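Local coordinates for tail spike protein gp49 (Pseudomonas phage LKA1, PDB 4RU4) that probably acts as a lyase of the tailspike that cleaves the O-specific polysaccharide of Pseudomonas during phage entry, at residues Ala431-Ala443 with Tyr456-Lys468. Numbering follows the deposited sequence.
Sequences APSLSTSSYLLRA and YSGQAIDVGSLGK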
ATOM      1  N   ALA B 431      17.649  -0.139 -14.677  1.00  7.53           N
ATOM      2  CA  ALA B 431      19.011  -0.688 -14.598  1.00  9.70           C
ATOM      3  C   ALA B 431      19.750  -0.288 -15.872  1.00 10.82           C
ATOM      4  O   ALA B 431      19.787  -1.059 -16.853  1.00  8.05           O
ATOM      5  CB  ALA B 431      18.965  -2.207 -14.484  1.00  9.43           C
ATOM      6  N   PRO B 432      20.336   0.921 -15.880  1.00 10.71           N
ATOM      7  CA  PRO B 432      20.952   1.479 -17.090  1.00  8.97           C
ATOM      8  C   PRO B 432      22.282   0.858 -17.444  1.00 10.09           C
ATOM      9  O   PRO B 432      22.762   1.064 -18.571  1.00 11.05           O
ATOM     10  CB  PRO B 432      21.222   2.947 -16.717  1.00 12.02           C
ATOM     11  CG  PRO B 432      20.417   3.204 -15.457  1.00 17.86           C
ATOM     12  CD  PRO B 432      20.313   1.883 -14.761  1.00 15.69           C
ATOM     13  N   SER B 433      22.903   0.147 -16.506  1.00  9.68           N
ATOM     14  CA  SER B 433      24.296  -0.257 -16.721  1.00 10.34           C
ATOM     15  C   SER B 433      24.498  -1.760 -16.801  1.00  9.73           C
ATOM     16  O   SER B 433      25.547  -2.269 -16.420  1.00 10.68           O
ATOM     17  CB  SER B 433      25.223   0.353 -15.655  1.00 11.92           C
ATOM     18  OG  SER B 433      25.023   1.760 -15.597  1.00 16.15           O
ATOM     19  N   LEU B 434      23.502  -2.471 -17.321  1.00  8.10           N
ATOM     20  CA  LEU B 434      23.656  -3.910 -17.561  1.00  7.69           C
ATOM     21  C   LEU B 434      24.361  -4.153 -18.902  1.00  8.77           C
ATOM     22  O   LEU B 434      24.534  -3.216 -19.696  1.00  9.30           O
ATOM     23  CB  LEU B 434      22.284  -4.611 -17.563  1.00  8.00           C
ATOM     24  CG  LEU B 434      21.379  -4.441 -16.337  1.00  9.97           C
ATOM     25  CD1 LEU B 434      20.073  -5.247 -16.550  1.00  7.21           C
ATOM     26  CD2 LEU B 434      22.092  -4.860 -15.021  1.00  6.09           C
ATOM     27  N   SER B 435      24.764  -5.401 -19.158  1.00 11.01           N
ATOM     28  CA  SER B 435      25.349  -5.755 -20.469  1.00 11.29           C
ATOM     29  C   SER B 435      24.399  -6.640 -21.269  1.00 13.29           C
ATOM     30  O   SER B 435      23.319  -7.022 -20.786  1.00  8.97           O
ATOM     31  CB  SER B 435      26.688  -6.475 -20.315  1.00 12.70           C
ATOM     32  OG  SER B 435      26.485  -7.848 -20.033  1.00 11.42           O
ATOM     33  N   THR B 436      24.813  -6.988 -22.492  1.00 13.11           N
ATOM     34  CA  THR B 436      24.029  -7.891 -23.311  1.00 12.12           C
ATOM     35  C   THR B 436      24.088  -9.311 -22.790  1.00 10.57           C
ATOM     36  O   THR B 436      23.475 -10.196 -23.373  1.00  9.52           O
ATOM     37  CB  THR B 436      24.498  -7.876 -24.778  1.00 15.93           C
ATOM     38  OG1 THR B 436      25.891  -8.186 -24.818  1.00 13.71           O
ATOM     39  CG2 THR B 436      24.284  -6.493 -25.373  1.00 16.47           C
ATOM     40  N   SER B 437      24.867  -9.542 -21.728  0.77 11.61           N
ATOM     41  CA  SER B 437      24.879 -10.858 -21.056  0.77 12.28           C
ATOM     42  C   SER B 437      24.022 -10.890 -19.767  0.77  9.68           C
ATOM     43  O   SER B 437      23.785 -11.948 -19.201  0.77 10.21           O
ATOM     44  CB  SER B 437      26.315 -11.328 -20.754  0.77 13.77           C
ATOM     45  OG  SER B 437      27.094 -11.463 -21.940  0.77 11.67           O
ATOM     46  N   SER B 438      23.529  -9.745 -19.327  1.00  8.50           N
ATOM     47  CA  SER B 438      22.799  -9.682 -18.049  1.00  9.26           C
ATOM     48  C   SER B 438      21.369 -10.202 -18.167  1.00 10.16           C
ATOM     49  O   SER B 438      20.762 -10.123 -19.244  1.00  7.67           O
ATOM     50  CB  SER B 438      22.787  -8.250 -17.503  1.00  8.66           C
ATOM     51  OG  SER B 438      24.094  -7.682 -17.494  1.00 10.10           O
ATOM     52  N   TYR B 439      20.829 -10.699 -17.051  1.00  7.31           N
ATOM     53  CA  TYR B 439      19.465 -11.212 -16.994  1.00  8.02           C
ATOM     54  C   TYR B 439      18.717 -10.579 -15.813  1.00 10.16           C
ATOM     55  O   TYR B 439      19.301 -10.288 -14.766  1.00  8.07           O
ATOM     56  CB  TYR B 439      19.435 -12.751 -16.882  1.00  6.88           C
ATOM     57  CG  TYR B 439      20.652 -13.323 -16.171  1.00  9.32           C
ATOM     58  CD1 TYR B 439      20.695 -13.417 -14.790  1.00  7.40           C
ATOM     59  CD2 TYR B 439      21.760 -13.762 -16.898  1.00  6.89           C
ATOM     60  CE1 TYR B 439      21.824 -13.916 -14.134  1.00  8.45           C
ATOM     61  CE2 TYR B 439      22.890 -14.275 -16.253  1.00  7.69           C
ATOM     62  CZ  TYR B 439      22.907 -14.346 -14.876  1.00  7.67           C
ATOM     63  OH  TYR B 439      24.018 -14.846 -14.251  1.00 11.15           O
ATOM     64  N   LEU B 440      17.430 -10.334 -15.986  1.00 12.35           N
ATOM     65  CA  LEU B 440      16.681  -9.659 -14.915  1.00  9.24           C
ATOM     66  C   LEU B 440      16.459 -10.592 -13.740  1.00  8.92           C
ATOM     67  O   LEU B 440      16.581 -10.193 -12.580  1.00  9.01           O
ATOM     68  CB  LEU B 440      15.364  -9.112 -15.433  1.00  8.26           C
ATOM     69  CG  LEU B 440      15.559  -8.095 -16.565  1.00  8.46           C
ATOM     70  CD1 LEU B 440      14.214  -7.573 -16.999  1.00  8.82           C
ATOM     71  CD2 LEU B 440      16.444  -6.939 -16.062  1.00  6.86           C
ATOM     72  N   LEU B 441      16.125 -11.839 -14.037  1.00  7.24           N
ATOM     73  CA  LEU B 441      15.911 -12.810 -12.959  1.00  8.11           C
ATOM     74  C   LEU B 441      16.653 -14.098 -13.286  1.00  9.56           C
ATOM     75  O   LEU B 441      16.618 -14.586 -14.418  1.00 10.11           O
ATOM     76  CB  LEU B 441      14.413 -13.104 -12.740  1.00  7.15           C
ATOM     77  CG  LEU B 441      14.053 -14.108 -11.636  1.00  8.41           C
ATOM     78  CD1 LEU B 441      12.702 -13.745 -10.999  1.00 11.16           C
ATOM     79  CD2 LEU B 441      14.045 -15.557 -12.120  1.00  9.49           C
ATOM     80  N   ARG B 442      17.320 -14.650 -12.284  1.00  7.48           N
ATOM     81  CA  ARG B 442      17.942 -15.962 -12.434  1.00  6.55           C
ATOM     82  C   ARG B 442      17.400 -16.847 -11.329  1.00 10.75           C
ATOM     83  O   ARG B 442      17.294 -16.404 -10.179  1.00 10.19           O
ATOM     84  CB  ARG B 442      19.471 -15.867 -12.288  1.00  7.09           C
ATOM     85  CG  ARG B 442      20.173 -17.239 -12.578  1.00 10.11           C
ATOM     86  CD  ARG B 442      21.665 -17.135 -12.691  1.00 10.00           C
ATOM     87  NE  ARG B 442      22.243 -18.417 -13.118  1.00 11.97           N
ATOM     88  CZ  ARG B 442      23.546 -18.663 -13.214  1.00 12.81           C
ATOM     89  NH1 ARG B 442      24.426 -17.728 -12.891  1.00  8.33           N
ATOM     90  NH2 ARG B 442      23.969 -19.861 -13.634  1.00 13.42           N
ATOM     91  N   ALA B 443      17.053 -18.084 -11.683  1.00  7.80           N
ATOM     92  CA  ALA B 443      16.786 -19.145 -10.719  1.00  6.78           C
ATOM     93  C   ALA B 443      17.614 -20.343 -11.150  1.00  6.76           C
ATOM     94  O   ALA B 443      17.643 -20.693 -12.334  1.00  9.65           O
ATOM     95  CB  ALA B 443      15.287 -19.497 -10.699  1.00  7.85           C
ATOM     96  N   TYR B 456       6.350 -13.433 -14.305  1.00  5.23           N
ATOM     97  CA  TYR B 456       7.001 -12.135 -14.426  1.00  6.03           C
ATOM     98  C   TYR B 456       6.062 -11.283 -15.298  1.00  5.59           C
ATOM     99  O   TYR B 456       5.982 -11.476 -16.514  1.00  7.25           O
ATOM    100  CB  TYR B 456       8.397 -12.340 -15.021  1.00  8.66           C
ATOM    101  CG  TYR B 456       9.371 -11.206 -14.728  1.00 14.65           C
ATOM    102  CD1 TYR B 456       9.206  -9.947 -15.317  1.00 16.71           C
ATOM    103  CD2 TYR B 456      10.458 -11.398 -13.876  1.00 11.16           C
ATOM    104  CE1 TYR B 456      10.089  -8.902 -15.050  1.00 13.20           C
ATOM    105  CE2 TYR B 456      11.334 -10.364 -13.598  1.00 10.33           C
ATOM    106  CZ  TYR B 456      11.150  -9.122 -14.191  1.00 11.20           C
ATOM    107  OH  TYR B 456      12.027  -8.094 -13.914  1.00  8.47           O
ATOM    108  N   SER B 457       5.347 -10.347 -14.679  1.00  6.24           N
ATOM    109  CA  SER B 457       4.088  -9.850 -15.244  1.00  7.33           C
ATOM    110  C   SER B 457       3.821  -8.357 -14.998  1.00 10.45           C
ATOM    111  O   SER B 457       3.663  -7.940 -13.851  1.00 12.93           O
ATOM    112  CB  SER B 457       2.962 -10.668 -14.575  1.00  9.05           C
ATOM    113  OG  SER B 457       1.665 -10.252 -14.949  1.00 11.88           O
ATOM    114  N   GLY B 458       3.748  -7.549 -16.054  1.00  8.21           N
ATOM    115  CA  GLY B 458       3.285  -6.163 -15.916  1.00  4.89           C
ATOM    116  C   GLY B 458       4.326  -5.094 -15.597  1.00  4.58           C
ATOM    117  O   GLY B 458       4.007  -3.901 -15.531  1.00  7.32           O
ATOM    118  N   GLN B 459       5.574  -5.494 -15.378  1.00  6.84           N
ATOM    119  CA  GLN B 459       6.617  -4.530 -14.960  1.00  6.61           C
ATOM    120  C   GLN B 459       7.081  -3.613 -16.102  1.00  5.54           C
ATOM    121  O   GLN B 459       7.267  -4.057 -17.231  1.00  8.28           O
ATOM    122  CB  GLN B 459       7.820  -5.292 -14.435  1.00  8.68           C
ATOM    123  CG  GLN B 459       8.935  -4.463 -13.816  1.00  8.89           C
ATOM    124  CD  GLN B 459      10.079  -5.367 -13.435  1.00  9.93           C
ATOM    125  OE1 GLN B 459      10.784  -5.893 -14.301  1.00  9.05           O
ATOM    126  NE2 GLN B 459      10.251  -5.588 -12.145  1.00  8.32           N
ATOM    127  N   ALA B 460       7.286  -2.336 -15.792  1.00  5.06           N
ATOM    128  CA  ALA B 460       7.890  -1.395 -16.748  1.00  8.23           C
ATOM    129  C   ALA B 460       9.412  -1.348 -16.533  1.00  8.89           C
ATOM    130  O   ALA B 460       9.880  -0.998 -15.467  1.00  8.86           O
ATOM    131  CB  ALA B 460       7.287  -0.024 -16.548  1.00  7.03           C
ATOM    132  N   ILE B 461      10.174  -1.718 -17.551  1.00 10.31           N
ATOM    133  CA  ILE B 461      11.619  -1.857 -17.435  1.00 11.43           C
ATOM    134  C   ILE B 461      12.321  -0.707 -18.160  1.00 11.30           C
ATOM    135  O   ILE B 461      11.887  -0.266 -19.231  1.00  8.95           O
ATOM    136  CB  ILE B 461      12.033  -3.223 -18.017  1.00 11.35           C
ATOM    137  CG1 ILE B 461      11.327  -4.339 -17.225  1.00  7.85           C
ATOM    138  CG2 ILE B 461      13.547  -3.397 -18.046  1.00 15.59           C
ATOM    139  CD1 ILE B 461      11.117  -5.645 -18.033  1.00  9.96           C
ATOM    140  N   ASP B 462      13.393  -0.207 -17.564  1.00 10.58           N
ATOM    141  CA  ASP B 462      14.152   0.878 -18.167  1.00 13.85           C
ATOM    142  C   ASP B 462      15.626   0.477 -18.152  1.00 12.50           C
ATOM    143  O   ASP B 462      16.266   0.573 -17.111  1.00  7.48           O
ATOM    144  CB  ASP B 462      13.925   2.143 -17.332  1.00 13.80           C
ATOM    145  CG  ASP B 462      14.605   3.371 -17.907  1.00 14.45           C
ATOM    146  OD1 ASP B 462      15.477   3.257 -18.775  1.00 14.15           O
ATOM    147  OD2 ASP B 462      14.255   4.481 -17.489  1.00 17.13           O
ATOM    148  N   VAL B 463      16.158   0.035 -19.299  1.00  7.45           N
ATOM    149  CA  VAL B 463      17.554  -0.405 -19.396  1.00  6.82           C
ATOM    150  C   VAL B 463      18.256   0.216 -20.601  1.00 10.52           C
ATOM    151  O   VAL B 463      17.594   0.787 -21.491  1.00 12.08           O
ATOM    152  CB  VAL B 463      17.644  -1.960 -19.573  1.00  8.50           C
ATOM    153  CG1 VAL B 463      17.114  -2.677 -18.354  1.00  8.46           C
ATOM    154  CG2 VAL B 463      16.881  -2.427 -20.843  1.00  5.47           C
ATOM    155  N   GLY B 464      19.589   0.126 -20.607  1.00 12.00           N
ATOM    156  CA  GLY B 464      20.392   0.338 -21.796  1.00  9.77           C
ATOM    157  C   GLY B 464      20.491  -1.013 -22.493  1.00 11.12           C
ATOM    158  O   GLY B 464      19.598  -1.389 -23.246  1.00 13.48           O
ATOM    159  N   SER B 465      21.559  -1.761 -22.224  1.00  9.64           N
ATOM    160  CA  SER B 465      21.660  -3.125 -22.746  1.00  8.90           C
ATOM    161  C   SER B 465      20.989  -4.120 -21.795  1.00 10.45           C
ATOM    162  O   SER B 465      20.822  -3.852 -20.592  1.00 11.12           O
ATOM    163  CB  SER B 465      23.122  -3.514 -22.958  1.00 10.37           C
ATOM    164  OG  SER B 465      23.725  -2.604 -23.845  1.00 13.05           O
ATOM    165  N   LEU B 466      20.615  -5.270 -22.348  1.00 10.55           N
ATOM    166  CA  LEU B 466      20.066  -6.373 -21.584  1.00  8.66           C
ATOM    167  C   LEU B 466      20.305  -7.621 -22.413  1.00 13.27           C
ATOM    168  O   LEU B 466      20.288  -7.560 -23.643  1.00 10.29           O
ATOM    169  CB  LEU B 466      18.560  -6.184 -21.344  1.00  5.81           C
ATOM    170  CG  LEU B 466      17.827  -7.252 -20.541  1.00  5.78           C
ATOM    171  CD1 LEU B 466      18.417  -7.379 -19.111  1.00  8.77           C
ATOM    172  CD2 LEU B 466      16.314  -6.908 -20.495  1.00  6.71           C
ATOM    173  N   GLY B 467      20.554  -8.740 -21.734  1.00  9.12           N
ATOM    174  CA  GLY B 467      20.622 -10.028 -22.390  1.00  6.26           C
ATOM    175  C   GLY B 467      19.290 -10.764 -22.379  1.00 10.00           C
ATOM    176  O   GLY B 467      18.762 -11.139 -23.436  1.00  9.55           O
ATOM    177  N   LYS B 468      18.727 -10.967 -21.187  1.00  7.17           N
ATOM    178  CA  LYS B 468      17.575 -11.879 -21.052  1.00  7.91           C
ATOM    179  C   LYS B 468      16.644 -11.402 -19.963  1.00  7.96           C
ATOM    180  O   LYS B 468      17.089 -10.710 -19.044  1.00  8.41           O
ATOM    181  CB  LYS B 468      18.027 -13.294 -20.648  1.00 10.31           C
ATOM    182  CG  LYS B 468      19.344 -13.743 -21.255  1.00 11.89           C
ATOM    183  CD  LYS B 468      19.620 -15.218 -20.975  1.00 16.17           C
ATOM    184  CE  LYS B 468      20.983 -15.640 -21.555  1.00 15.24           C
ATOM    185  NZ  LYS B 468      21.339 -17.048 -21.212  1.00 13.71           N
TER
HETATM  186  O   HOH W   1      21.230  -1.759 -19.025  1.00  6.07           O
HETATM  187  O   HOH W   2      23.724  -0.716 -20.452  1.00  6.82           O
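Leu440 carries much of the apolar contact between two successive turns of the pectin lyase-like beta-helix, reaching three side chains of 456-468. With CG anti to its carbonyl carbon (chi1 -60°), its CD1 meets Ile461 CD1 tip to tip at 3.8 Å, while CD2 packs crosswise on Leu466 CD1. Leu440 CB and CD1 both lie 3.8 Å from Tyr456 OH, at the phenol end of a ring oblique to the leucine. That phenol donates to Gln459 OE1 at 2.6 Å, which gives the hydroxyl a partner inside the apolar cluster. Leu434 lies alongside Leu466, the two pointing the same way, and its CD1 touches Leu466 CD1 at 3.7 Å.

Direct backbone bonds join the segments at both ends. Ala431 N donates to Asp462 O at 2.9 Å, almost straight at 169°. The parallel pair of Tyr439 with Lys468 sets the register: here Ser438 O is gripped by two donors in its carbonyl plane, Gly467 N and Lys468 N, and Leu440 N returns a bond to Lys468 O at 3.1 Å. Thr436 O packs 3.0 Å from Gly467 CA, where the backbones run close together.

Between these bonds, two waters bridge the segments. One links Leu434 N and Gly464 N; the other accepts from Ser465 N and lies 2.7 Å from Leu434 O.

Ser438 OG accepts from Ser435 N and also bonds Asp394, a calcium ligand. The chemistry thus implies stacked coils locked by buried leucines and direct backbone bonds, with water bridging 431-434 to 464-465, and Ser438 tying the neighbouring turn to Asp394 of the calcium site.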